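Local coordinates for protein GH26C (Muricauda sp. MAR_2010_75, PDB 6Q78) that probably hydrolyses internal beta-1,4-mannosidic linkages of mannan polysaccharides, as a glycoside hydrolase of family 26 with a TIM-barrel fold, at residues S115-T121 with V155-R161. Sequence-based numbering, arbitrary orientation.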
ATOM      1  N   SER A 115       2.902  -2.185   6.086  1.00  5.82           N
ATOM      2  CA  SER A 115       4.252  -2.069   6.667  1.00  5.78           C
ATOM      3  C   SER A 115       5.156  -1.317   5.696  1.00  5.87           C
ATOM      4  O   SER A 115       4.745  -0.940   4.592  1.00  5.96           O
ATOM      5  CB  SER A 115       4.846  -3.474   6.866  1.00  6.57           C
ATOM      6  OG  SER A 115       4.034  -4.151   7.859  1.00  6.96           O
ATOM      7  N   ASP A 116       6.401  -1.075   6.118  1.00  5.90           N
ATOM      8  CA  ASP A 116       7.311  -0.207   5.351  1.00  6.06           C
ATOM      9  C   ASP A 116       8.673  -0.873   5.318  1.00  6.06           C
ATOM     10  O   ASP A 116       9.167  -1.351   6.345  1.00  6.91           O
ATOM     11  CB  ASP A 116       7.398   1.161   6.046  1.00  6.25           C
ATOM     12  CG  ASP A 116       7.966   2.281   5.148  1.00  9.25           C
ATOM     13  OD1 ASP A 116       8.846   2.038   4.278  1.00  6.87           O
ATOM     14  OD2 ASP A 116       7.566   3.465   5.395  1.00 12.99           O
ATOM     15  N   PHE A 117       9.303  -0.898   4.142  1.00  6.18           N
ATOM     16  CA  PHE A 117      10.692  -1.361   4.031  1.00  6.76           C
ATOM     17  C   PHE A 117      11.731  -0.365   4.549  1.00  6.45           C
ATOM     18  O   PHE A 117      12.912  -0.740   4.655  1.00  8.36           O
ATOM     19  CB  PHE A 117      11.022  -1.748   2.585  1.00  6.44           C
ATOM     20  CG  PHE A 117      10.546  -3.128   2.210  1.00  6.53           C
ATOM     21  CD1 PHE A 117      11.103  -4.246   2.825  1.00  6.40           C
ATOM     22  CD2 PHE A 117       9.585  -3.311   1.231  1.00  6.44           C
ATOM     23  CE1 PHE A 117      10.675  -5.539   2.493  1.00  9.34           C
ATOM     24  CE2 PHE A 117       9.125  -4.623   0.876  1.00  6.46           C
ATOM     25  CZ  PHE A 117       9.709  -5.730   1.539  1.00  7.59           C
ATOM     26  N   MET A 118      11.330   0.866   4.895  1.00  6.56           N
ATOM     27  CA  MET A 118      12.245   1.917   5.374  1.00  7.35           C
ATOM     28  C   MET A 118      13.361   1.430   6.314  1.00  9.09           C
ATOM     29  O   MET A 118      14.561   1.615   6.034  1.00  9.85           O
ATOM     30  CB  MET A 118      11.383   2.966   6.072  1.00  8.05           C
ATOM     31  CG  MET A 118      12.190   4.101   6.702  1.00 11.56           C
ATOM     32  SD  MET A 118      11.089   5.345   7.465  1.00 15.94           S
ATOM     33  CE  MET A 118      10.127   4.448   8.688  1.00 17.10           C
ATOM     34  N   PHE A 119      13.000   0.867   7.467  1.00  8.78           N
ATOM     35  CA  PHE A 119      14.035   0.488   8.423  1.00 10.50           C
ATOM     36  C   PHE A 119      14.762  -0.788   7.982  1.00  6.77           C
ATOM     37  O   PHE A 119      15.910  -1.023   8.398  1.00 10.73           O
ATOM     38  CB  PHE A 119      13.385   0.314   9.809  1.00 12.84           C
ATOM     39  CG  PHE A 119      12.932   1.630  10.480  1.00 10.04           C
ATOM     40  CD1 PHE A 119      13.626   2.826  10.284  1.00 14.64           C
ATOM     41  CD2 PHE A 119      11.743   1.658  11.189  1.00 14.36           C
ATOM     42  CE1 PHE A 119      13.195   4.020  10.874  1.00 17.13           C
ATOM     43  CE2 PHE A 119      11.324   2.854  11.810  1.00 13.83           C
ATOM     44  CZ  PHE A 119      12.035   4.021  11.617  1.00 15.22           C
ATOM     45  N   ILE A 120      14.118  -1.620   7.163  1.00  6.55           N
ATOM     46  CA  ILE A 120      14.736  -2.847   6.691  1.00  7.10           C
ATOM     47  C   ILE A 120      15.885  -2.540   5.747  1.00  9.83           C
ATOM     48  O   ILE A 120      16.860  -3.318   5.669  1.00 10.41           O
ATOM     49  CB  ILE A 120      13.627  -3.711   6.064  1.00  7.33           C
ATOM     50  CG1 ILE A 120      12.601  -4.071   7.159  1.00  9.39           C
ATOM     51  CG2 ILE A 120      14.185  -4.960   5.372  1.00  9.30           C
ATOM     52  CD1 ILE A 120      11.308  -4.663   6.597  1.00  8.93           C
ATOM     53  N   THR A 121      15.823  -1.414   5.036  1.00  6.93           N
ATOM     54  CA  THR A 121      16.857  -1.074   4.057  1.00  8.25           C
ATOM     55  C   THR A 121      17.784   0.038   4.537  1.00 11.15           C
ATOM     56  O   THR A 121      18.607   0.549   3.758  1.00 11.36           O
ATOM     57  CB  THR A 121      16.269  -0.658   2.701  1.00 10.65           C
ATOM     58  OG1 THR A 121      15.472   0.534   2.856  1.00 10.06           O
ATOM     59  CG2 THR A 121      15.423  -1.796   2.117  1.00 10.65           C
ATOM     60  N   VAL A 155       0.612  -5.308   2.806  1.00  5.91           N
ATOM     61  CA  VAL A 155       1.106  -4.367   1.804  1.00  5.55           C
ATOM     62  C   VAL A 155       2.342  -3.676   2.376  1.00  7.45           C
ATOM     63  O   VAL A 155       2.324  -3.249   3.537  1.00  8.54           O
ATOM     64  CB  VAL A 155       0.021  -3.340   1.427  1.00  7.34           C
ATOM     65  CG1 VAL A 155       0.527  -2.467   0.262  1.00  9.93           C
ATOM     66  CG2 VAL A 155      -1.274  -4.024   1.073  1.00 15.64           C
ATOM     67  N   PHE A 156       3.411  -3.564   1.575  1.00  6.40           N
ATOM     68  CA  PHE A 156       4.598  -2.787   1.946  1.00  5.39           C
ATOM     69  C   PHE A 156       4.807  -1.610   1.014  1.00  6.43           C
ATOM     70  O   PHE A 156       4.843  -1.792  -0.215  1.00  7.87           O
ATOM     71  CB  PHE A 156       5.879  -3.620   1.827  1.00  5.69           C
ATOM     72  CG  PHE A 156       6.196  -4.468   3.030  1.00  6.34           C
ATOM     73  CD1 PHE A 156       5.442  -5.623   3.310  1.00  7.98           C
ATOM     74  CD2 PHE A 156       7.226  -4.110   3.884  1.00  6.23           C
ATOM     75  CE1 PHE A 156       5.745  -6.433   4.420  1.00  7.96           C
ATOM     76  CE2 PHE A 156       7.556  -4.941   4.981  1.00  6.19           C
ATOM     77  CZ  PHE A 156       6.813  -6.101   5.233  1.00  6.05           C
ATOM     78  N   CYS A 157       4.986  -0.426   1.597  1.00  5.64           N
ATOM     79  CA  CYS A 157       5.536   0.723   0.889  1.00  5.62           C
ATOM     80  C   CYS A 157       7.019   0.802   1.252  1.00  6.44           C
ATOM     81  O   CYS A 157       7.553  -0.067   1.956  1.00  6.67           O
ATOM     82  CB  CYS A 157       4.758   2.007   1.214  1.00  6.43           C
ATOM     83  SG  CYS A 157       4.859   2.493   2.974  1.00  9.77           S
ATOM     84  N   TRP A 158       7.718   1.821   0.734  1.00  5.89           N
ATOM     85  CA  TRP A 158       9.163   1.926   0.946  1.00  5.93           C
ATOM     86  C   TRP A 158       9.550   3.397   1.007  1.00  6.83           C
ATOM     87  O   TRP A 158       9.765   4.038  -0.036  1.00  6.66           O
ATOM     88  CB  TRP A 158       9.881   1.218  -0.186  1.00  8.19           C
ATOM     89  CG  TRP A 158      11.366   1.128   0.017  1.00  7.66           C
ATOM     90  CD1 TRP A 158      12.064   1.328   1.192  1.00  7.78           C
ATOM     91  CD2 TRP A 158      12.336   0.735  -0.956  1.00  6.35           C
ATOM     92  NE1 TRP A 158      13.426   1.114   0.988  1.00  7.24           N
ATOM     93  CE2 TRP A 158      13.607   0.739  -0.324  1.00  6.53           C
ATOM     94  CE3 TRP A 158      12.258   0.410  -2.306  1.00  6.57           C
ATOM     95  CZ2 TRP A 158      14.767   0.390  -0.999  1.00  7.42           C
ATOM     96  CZ3 TRP A 158      13.434   0.094  -2.987  1.00  9.99           C
ATOM     97  CH2 TRP A 158      14.656   0.084  -2.333  1.00  8.89           C
ATOM     98  N   HIS A 159       9.683   3.924   2.236  1.00  6.26           N
ATOM     99  CA  HIS A 159      10.229   5.268   2.401  1.00  6.59           C
ATOM    100  C   HIS A 159      11.747   5.126   2.372  1.00  7.52           C
ATOM    101  O   HIS A 159      12.435   4.998   3.401  1.00  9.58           O
ATOM    102  CB  HIS A 159       9.702   5.933   3.665  1.00  7.13           C
ATOM    103  CG  HIS A 159       8.285   6.401   3.542  1.00  6.73           C
ATOM    104  ND1 HIS A 159       7.208   5.565   3.764  1.00  9.12           N
ATOM    105  CD2 HIS A 159       7.766   7.623   3.249  1.00  9.95           C
ATOM    106  CE1 HIS A 159       6.085   6.247   3.583  1.00  8.36           C
ATOM    107  NE2 HIS A 159       6.394   7.491   3.250  1.00 10.83           N
ATOM    108  N   PHE A 160      12.262   5.103   1.135  1.00  7.51           N
ATOM    109  CA  PHE A 160      13.660   4.789   0.819  1.00  9.30           C
ATOM    110  C   PHE A 160      14.502   6.056   0.936  1.00  7.44           C
ATOM    111  O   PHE A 160      14.317   7.008   0.182  1.00  8.07           O
ATOM    112  CB  PHE A 160      13.643   4.205  -0.598  1.00  9.10           C
ATOM    113  CG  PHE A 160      15.007   3.834  -1.188  1.00  7.58           C
ATOM    114  CD1 PHE A 160      16.091   3.533  -0.388  1.00 10.05           C
ATOM    115  CD2 PHE A 160      15.146   3.736  -2.566  1.00  8.19           C
ATOM    116  CE1 PHE A 160      17.317   3.169  -0.972  1.00 10.42           C
ATOM    117  CE2 PHE A 160      16.362   3.422  -3.141  1.00  9.83           C
ATOM    118  CZ  PHE A 160      17.449   3.146  -2.348  1.00  9.20           C
ATOM    119  N   ARG A 161      15.376   6.093   1.933  1.00  7.62           N
ATOM    120  CA  ARG A 161      16.235   7.261   2.101  1.00  8.41           C
ATOM    121  C   ARG A 161      17.176   7.375   0.911  1.00  9.34           C
ATOM    122  O   ARG A 161      17.697   6.379   0.404  1.00 10.60           O
ATOM    123  CB  ARG A 161      16.997   7.185   3.434  1.00  8.32           C
ATOM    124  CG  ARG A 161      16.038   7.267   4.616  1.00  9.03           C
ATOM    125  CD  ARG A 161      16.722   7.037   5.953  1.00 10.31           C
ATOM    126  NE  ARG A 161      15.719   6.679   6.945  1.00 18.09           N
ATOM    127  CZ  ARG A 161      15.002   7.537   7.654  1.00 20.00           C
ATOM    128  NH1 ARG A 161      15.168   8.843   7.505  1.00 23.78           N
ATOM    129  NH2 ARG A 161      14.079   7.061   8.508  1.00 21.42           N
TER
HETATM  130  O   HOH W   1      16.104   3.629   5.702  1.00 19.25           O
HETATM  131  O   HOH W   2      16.548   3.176   3.010  1.00 15.45           O
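Ser-115 and Asp-116 pair in parallel with Phe-156 and Cys-157: Ser-115 N donates to Val-155 O, Cys-157 N to Ser-115 O, and Phe-117 N to Cys-157 O at 2.9 Å, a third bond in the ladder. Just beyond these bridges, the carboxylate of Asp-116 ties the two chains together. Its OD1 takes the backbone N of His-159 on its syn lone pair (2.9 Å, 166° at the hydrogen) and, from above the carboxylate plane, Met-118 N, closing an Asx turn. The main-chain bond anchors His-159, while ND1, 2.7 Å from OD2 on its syn side but out of the carboxylate plane, helps hold the ring's rotation. NE2 bonds a Tris molecule, probably from the crystallisation liquor, at the C-terminal end of the barrel strands, where TIM-barrel active sites lie.

On the other face of the sheet, the Phe-156 ring is sandwiched between Ser-115 CB, 3.7 Å from its centroid, and the Phe-117 ring, stacked face to face with centroids 4.4 Å apart and planes inclined by 29°. Phe-117 CB lies over the pyrrole ring of Trp-158, whose NE1 donates to Thr-121 OG1 (2.8 Å), turned to the indole edge by a chi1 of 63°.

The strands belong to the beta-alpha-beta unit 112-116, 132-150, 153-157 of the TIM barrel. Helix 132-150 packs on Ser-115 and Phe-156, helix 193-208 on Phe-117 and Trp-158, while strand 220-223 continues the sheet beyond Phe-156.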